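Local atomic coordinates of phosphoglycerate dehydrogenase (Lactobacillus plantarum, PDB entry 3EVT), a protein that probably catalyses the NAD-dependent oxidation of 3-phospho-D-glycerate to 3-phosphohydroxypyruvate, the step that leads carbon into serine biosynthesis. Residues A250-E255 / P275-Q280; L141-G146 / N197-T202. All coordinates share one frame; numbering follows the deposited sequence.

Both contacts sit at the C-terminal ends of strands in the parallel, Rossmann-type sheet of the NAD-binding domain, their centres 14 Å apart and their nearest atoms about 6 Å apart without touching. Contact 2 comes first along the chain and joins the exits of the neighbouring strands 139-143 and 194-197, where the chain, having built one half of the sheet outward, crosses back to start the other half. Contact 1 follows, beyond strands 248-251 and 271-273. Strand 222-225 lies between the two pairs; its Asn225 hydrogen-bonds through OD1 to Asn197 ND2 and through its backbone to Asp252. The probable cofactor-binding turn and the loop carrying the probable catalytic histidine, His276, thus share one end of the sheet.

Contact 1 (A250-E255 / P275-Q280); sequences ALDVTE and PHISGQ
Asp252 holds the turn at Ile277 and Ser278 with both carboxylate oxygens. Its OD1 accepts the N-H of Ile277 through the syn lone pair, at 2.9 Å with a bent angle of 135°. OD2 takes two bonds from Ser278, both approaching from the same face of the carboxylate. The backbone N lies 2.8 Å from OD2 in a straighter bond (160°), and the hydroxyl OG donates to OD2 over 2.9 Å. With CG anti to the backbone N (chi1 -170°), the carboxylate extends across to these donors. Serine suits position 278 because its short hydroxyl can fold back beside its own N-H to reach the same oxygen. Next to this, Val253 lays CG1 over one face of the His276 imidazole, a CH-pi contact 3.6 Å from the ring centroid.

Further out, Thr274 OG1 is a second partner of Asp252 OD1, while Glu257 OE2 bonds His276 ND1 and Arg228 touches the same histidine. An alanine here in place of Asp252 would probably leave the N-H groups of Ile277 and Ser278 and the hydroxyls of Ser278 and Thr274 without this partner, so that the turn could shift. His276, Glu257 and Arg228 probably correspond to the catalytic histidine, glutamate and arginine of D-2-hydroxyacid dehydrogenases. The aspartate's role is consistent with that of a second-shell residue fixing the two residues that follow this histidine, while the valine methyl packs on its ring and Glu257 holds ND1.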
# COMPACT_ATOMS: atom_id res chain seq x y z
N ALA A 250 1.78 -14.00 11.83
CA ALA A 250 1.45 -14.57 10.52
C ALA A 250 2.68 -15.31 10.09
O ALA A 250 3.74 -14.73 9.93
CB ALA A 250 1.07 -13.49 9.51
N LEU A 251 2.55 -16.61 9.93
CA LEU A 251 3.75 -17.36 9.53
C LEU A 251 3.51 -17.95 8.16
O LEU A 251 2.58 -18.72 7.98
CB LEU A 251 4.08 -18.46 10.54
CG LEU A 251 3.95 -18.09 12.00
CD1 LEU A 251 3.99 -19.41 12.84
CD2 LEU A 251 5.07 -17.04 12.40
N ASP A 252 4.34 -17.58 7.20
CA ASP A 252 4.26 -18.18 5.88
C ASP A 252 5.24 -19.33 5.73
O ASP A 252 5.25 -19.99 4.70
CB ASP A 252 4.57 -17.15 4.78
CG ASP A 252 4.25 -17.69 3.38
OD1 ASP A 252 3.13 -18.20 3.16
OD2 ASP A 252 5.11 -17.57 2.50
N VAL A 253 6.08 -19.50 6.76
CA VAL A 253 7.02 -20.60 6.92
C VAL A 253 6.95 -21.08 8.37
O VAL A 253 6.62 -20.30 9.30
CB VAL A 253 8.45 -20.20 6.60
CG1 VAL A 253 8.62 -19.88 5.12
CG2 VAL A 253 8.88 -19.04 7.47
N THR A 254 7.23 -22.36 8.58
CA THR A 254 7.09 -22.97 9.89
C THR A 254 8.24 -23.96 10.15
O THR A 254 8.97 -24.35 9.22
CB THR A 254 5.68 -23.61 10.07
OG1 THR A 254 5.47 -24.67 9.10
CG2 THR A 254 4.64 -22.53 9.84
N GLU A 255 8.45 -24.29 11.43
CA GLU A 255 9.30 -25.41 11.87
C GLU A 255 8.49 -26.35 12.75
O GLU A 255 8.21 -26.01 13.90
CB GLU A 255 10.44 -24.89 12.70
CG GLU A 255 11.18 -25.95 13.41
CD GLU A 255 12.37 -25.38 14.16
OE1 GLU A 255 12.17 -24.56 15.08
OE2 GLU A 255 13.51 -25.73 13.80
N PRO A 275 0.61 -21.43 3.71
CA PRO A 275 1.54 -22.50 3.37
C PRO A 275 2.65 -22.11 2.43
O PRO A 275 2.65 -22.59 1.31
CB PRO A 275 0.64 -23.55 2.71
CG PRO A 275 -0.46 -22.79 2.10
CD PRO A 275 -0.65 -21.50 2.93
N HIS A 276 3.59 -21.30 2.88
CA HIS A 276 4.76 -20.86 2.09
C HIS A 276 4.38 -20.31 0.71
O HIS A 276 5.07 -20.60 -0.30
CB HIS A 276 5.78 -21.99 1.92
CG HIS A 276 7.21 -21.52 1.83
ND1 HIS A 276 8.25 -22.18 2.45
CD2 HIS A 276 7.76 -20.44 1.21
CE1 HIS A 276 9.38 -21.53 2.21
NE2 HIS A 276 9.11 -20.47 1.45
N ILE A 277 3.31 -19.53 0.64
CA ILE A 277 2.89 -19.00 -0.65
C ILE A 277 3.45 -17.63 -1.00
O ILE A 277 3.32 -17.20 -2.16
CB ILE A 277 1.38 -18.87 -0.74
CG1 ILE A 277 0.84 -18.21 0.53
CG2 ILE A 277 0.75 -20.23 -1.01
CD1 ILE A 277 -0.63 -17.96 0.47
N SER A 278 4.05 -16.92 -0.05
CA SER A 278 4.22 -15.46 -0.24
C SER A 278 5.02 -15.11 -1.48
O SER A 278 4.79 -14.06 -2.08
CB SER A 278 4.86 -14.78 0.99
OG SER A 278 6.18 -15.24 1.19
N GLY A 279 5.97 -15.96 -1.84
CA GLY A 279 6.87 -15.65 -2.94
C GLY A 279 6.47 -16.22 -4.31
O GLY A 279 7.14 -15.91 -5.33
N GLN A 280 5.44 -17.06 -4.34
CA GLN A 280 4.93 -17.63 -5.60
C GLN A 280 4.37 -16.56 -6.53
O GLN A 280 3.42 -15.83 -6.17
CB GLN A 280 3.86 -18.67 -5.33
CG GLN A 280 4.28 -19.73 -4.37
CD GLN A 280 3.40 -20.96 -4.41
OE1 GLN A 280 2.17 -20.87 -4.41
NE2 GLN A 280 4.04 -22.12 -4.44

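Contact 2 (L141-G146 / N197-T202); sequences LIYGTG and NALPLT
The carbonyl oxygen Tyr143 O receives the N-H of Ala198 at 3.0 Å and 151°, with the donor nearly in line with the C=O bond. This parallel link carries the pairing of Tyr143 with Asn197 one step past the end of strand 194-197. There the chain turns, and Asn197 guides it: OD1 accepts the N-H of Leu199 at 3.1 Å, the donor standing well above the amide plane, which makes an Asx turn. Asparagine suits the place because its other end, ND2, bonds Asn225 OD1 on the next strand.

Leu199 then leans back over the first segment. With CG beside its backbone N (chi1 -64°), CD1 meets Tyr143 CB at 3.7 Å, and CD2 rests 3.7 Å from Gly144 N. The tyrosine ring packs edge-to-face with Phe209. Gly144 has positive phi, and a beta carbon here would jam against the carbonyl oxygen of Tyr143, which by itself demands glycine, and would also press on Ala198 O.

Gly144 and Gly146 begin a GxGxxG pattern, and Gly146 is the N-cap of helix 147-158. Gly144, packed against the start of the 197-202 loop, opens a turn consistent with the Rossmann dinucleotide site, where missing side chains let the NAD diphosphate come close to the helix start.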
# COMPACT_ATOMS: atom_id res chain seq x y z
N LEU A 141 9.46 -2.85 12.02
CA LEU A 141 10.83 -3.32 12.15
C LEU A 141 11.08 -4.55 11.25
O LEU A 141 10.47 -5.62 11.42
CB LEU A 141 11.09 -3.65 13.64
CG LEU A 141 12.50 -4.25 13.92
CD1 LEU A 141 13.64 -3.28 13.49
CD2 LEU A 141 12.60 -4.59 15.40
N ILE A 142 11.98 -4.42 10.27
CA ILE A 142 12.31 -5.56 9.37
C ILE A 142 13.77 -6.02 9.55
O ILE A 142 14.68 -5.23 9.47
CB ILE A 142 12.14 -5.18 7.85
CG1 ILE A 142 10.80 -4.44 7.60
CG2 ILE A 142 12.34 -6.42 6.90
CD1 ILE A 142 10.75 -3.70 6.18
N TYR A 143 13.93 -7.32 9.79
CA TYR A 143 15.21 -7.99 9.85
C TYR A 143 15.55 -8.51 8.46
O TYR A 143 14.87 -9.42 7.94
CB TYR A 143 15.14 -9.19 10.83
CG TYR A 143 15.12 -8.83 12.32
CD1 TYR A 143 16.24 -9.07 13.13
CD2 TYR A 143 13.96 -8.28 12.91
CE1 TYR A 143 16.22 -8.77 14.48
CE2 TYR A 143 13.93 -7.97 14.26
CZ TYR A 143 15.09 -8.22 15.04
OH TYR A 143 15.11 -7.90 16.39
N GLY A 144 16.60 -7.94 7.87
CA GLY A 144 16.94 -8.24 6.50
C GLY A 144 16.71 -7.03 5.64
O GLY A 144 15.54 -6.67 5.35
N THR A 145 17.78 -6.39 5.20
CA THR A 145 17.65 -5.18 4.39
C THR A 145 18.14 -5.45 2.95
O THR A 145 18.56 -4.52 2.22
CB THR A 145 18.36 -3.95 5.06
OG1 THR A 145 19.77 -4.18 5.15
CG2 THR A 145 17.80 -3.70 6.46
N GLY A 146 18.08 -6.71 2.53
CA GLY A 146 18.31 -7.07 1.13
C GLY A 146 17.18 -6.57 0.23
O GLY A 146 16.37 -5.71 0.65
N ASN A 197 10.35 -10.88 9.99
CA ASN A 197 11.56 -11.61 9.67
C ASN A 197 11.65 -11.91 8.19
O ASN A 197 10.81 -12.60 7.68
CB ASN A 197 11.63 -12.95 10.39
CG ASN A 197 12.91 -13.69 10.01
OD1 ASN A 197 13.95 -13.06 9.97
ND2 ASN A 197 12.82 -14.96 9.63
N ALA A 198 12.69 -11.41 7.52
CA ALA A 198 12.96 -11.77 6.14
C ALA A 198 14.42 -12.24 6.01
O ALA A 198 15.04 -12.10 4.96
CB ALA A 198 12.70 -10.54 5.21
N LEU A 199 15.02 -12.77 7.07
CA LEU A 199 16.43 -13.21 7.00
C LEU A 199 16.63 -14.58 6.37
O LEU A 199 15.71 -15.43 6.38
CB LEU A 199 17.00 -13.29 8.40
CG LEU A 199 17.09 -11.99 9.14
CD1 LEU A 199 17.24 -12.29 10.65
CD2 LEU A 199 18.23 -11.16 8.60
N PRO A 200 17.86 -14.82 5.89
CA PRO A 200 18.26 -16.17 5.58
C PRO A 200 18.56 -16.93 6.89
O PRO A 200 18.90 -16.31 7.94
CB PRO A 200 19.55 -15.97 4.78
CG PRO A 200 20.20 -14.83 5.49
CD PRO A 200 19.01 -13.89 5.80
N LEU A 201 18.42 -18.26 6.83
CA LEU A 201 18.86 -19.09 7.94
C LEU A 201 20.37 -19.21 8.01
O LEU A 201 21.02 -19.60 7.02
CB LEU A 201 18.28 -20.50 7.87
CG LEU A 201 18.23 -21.38 9.14
CD1 LEU A 201 17.96 -20.66 10.45
CD2 LEU A 201 17.14 -22.42 8.90
N THR A 202 20.91 -18.86 9.17
CA THR A 202 22.30 -19.15 9.51
C THR A 202 22.35 -19.72 10.90
O THR A 202 21.36 -19.67 11.62
CB THR A 202 23.09 -17.90 9.59
OG1 THR A 202 22.76 -17.27 10.84
CG2 THR A 202 22.78 -17.03 8.39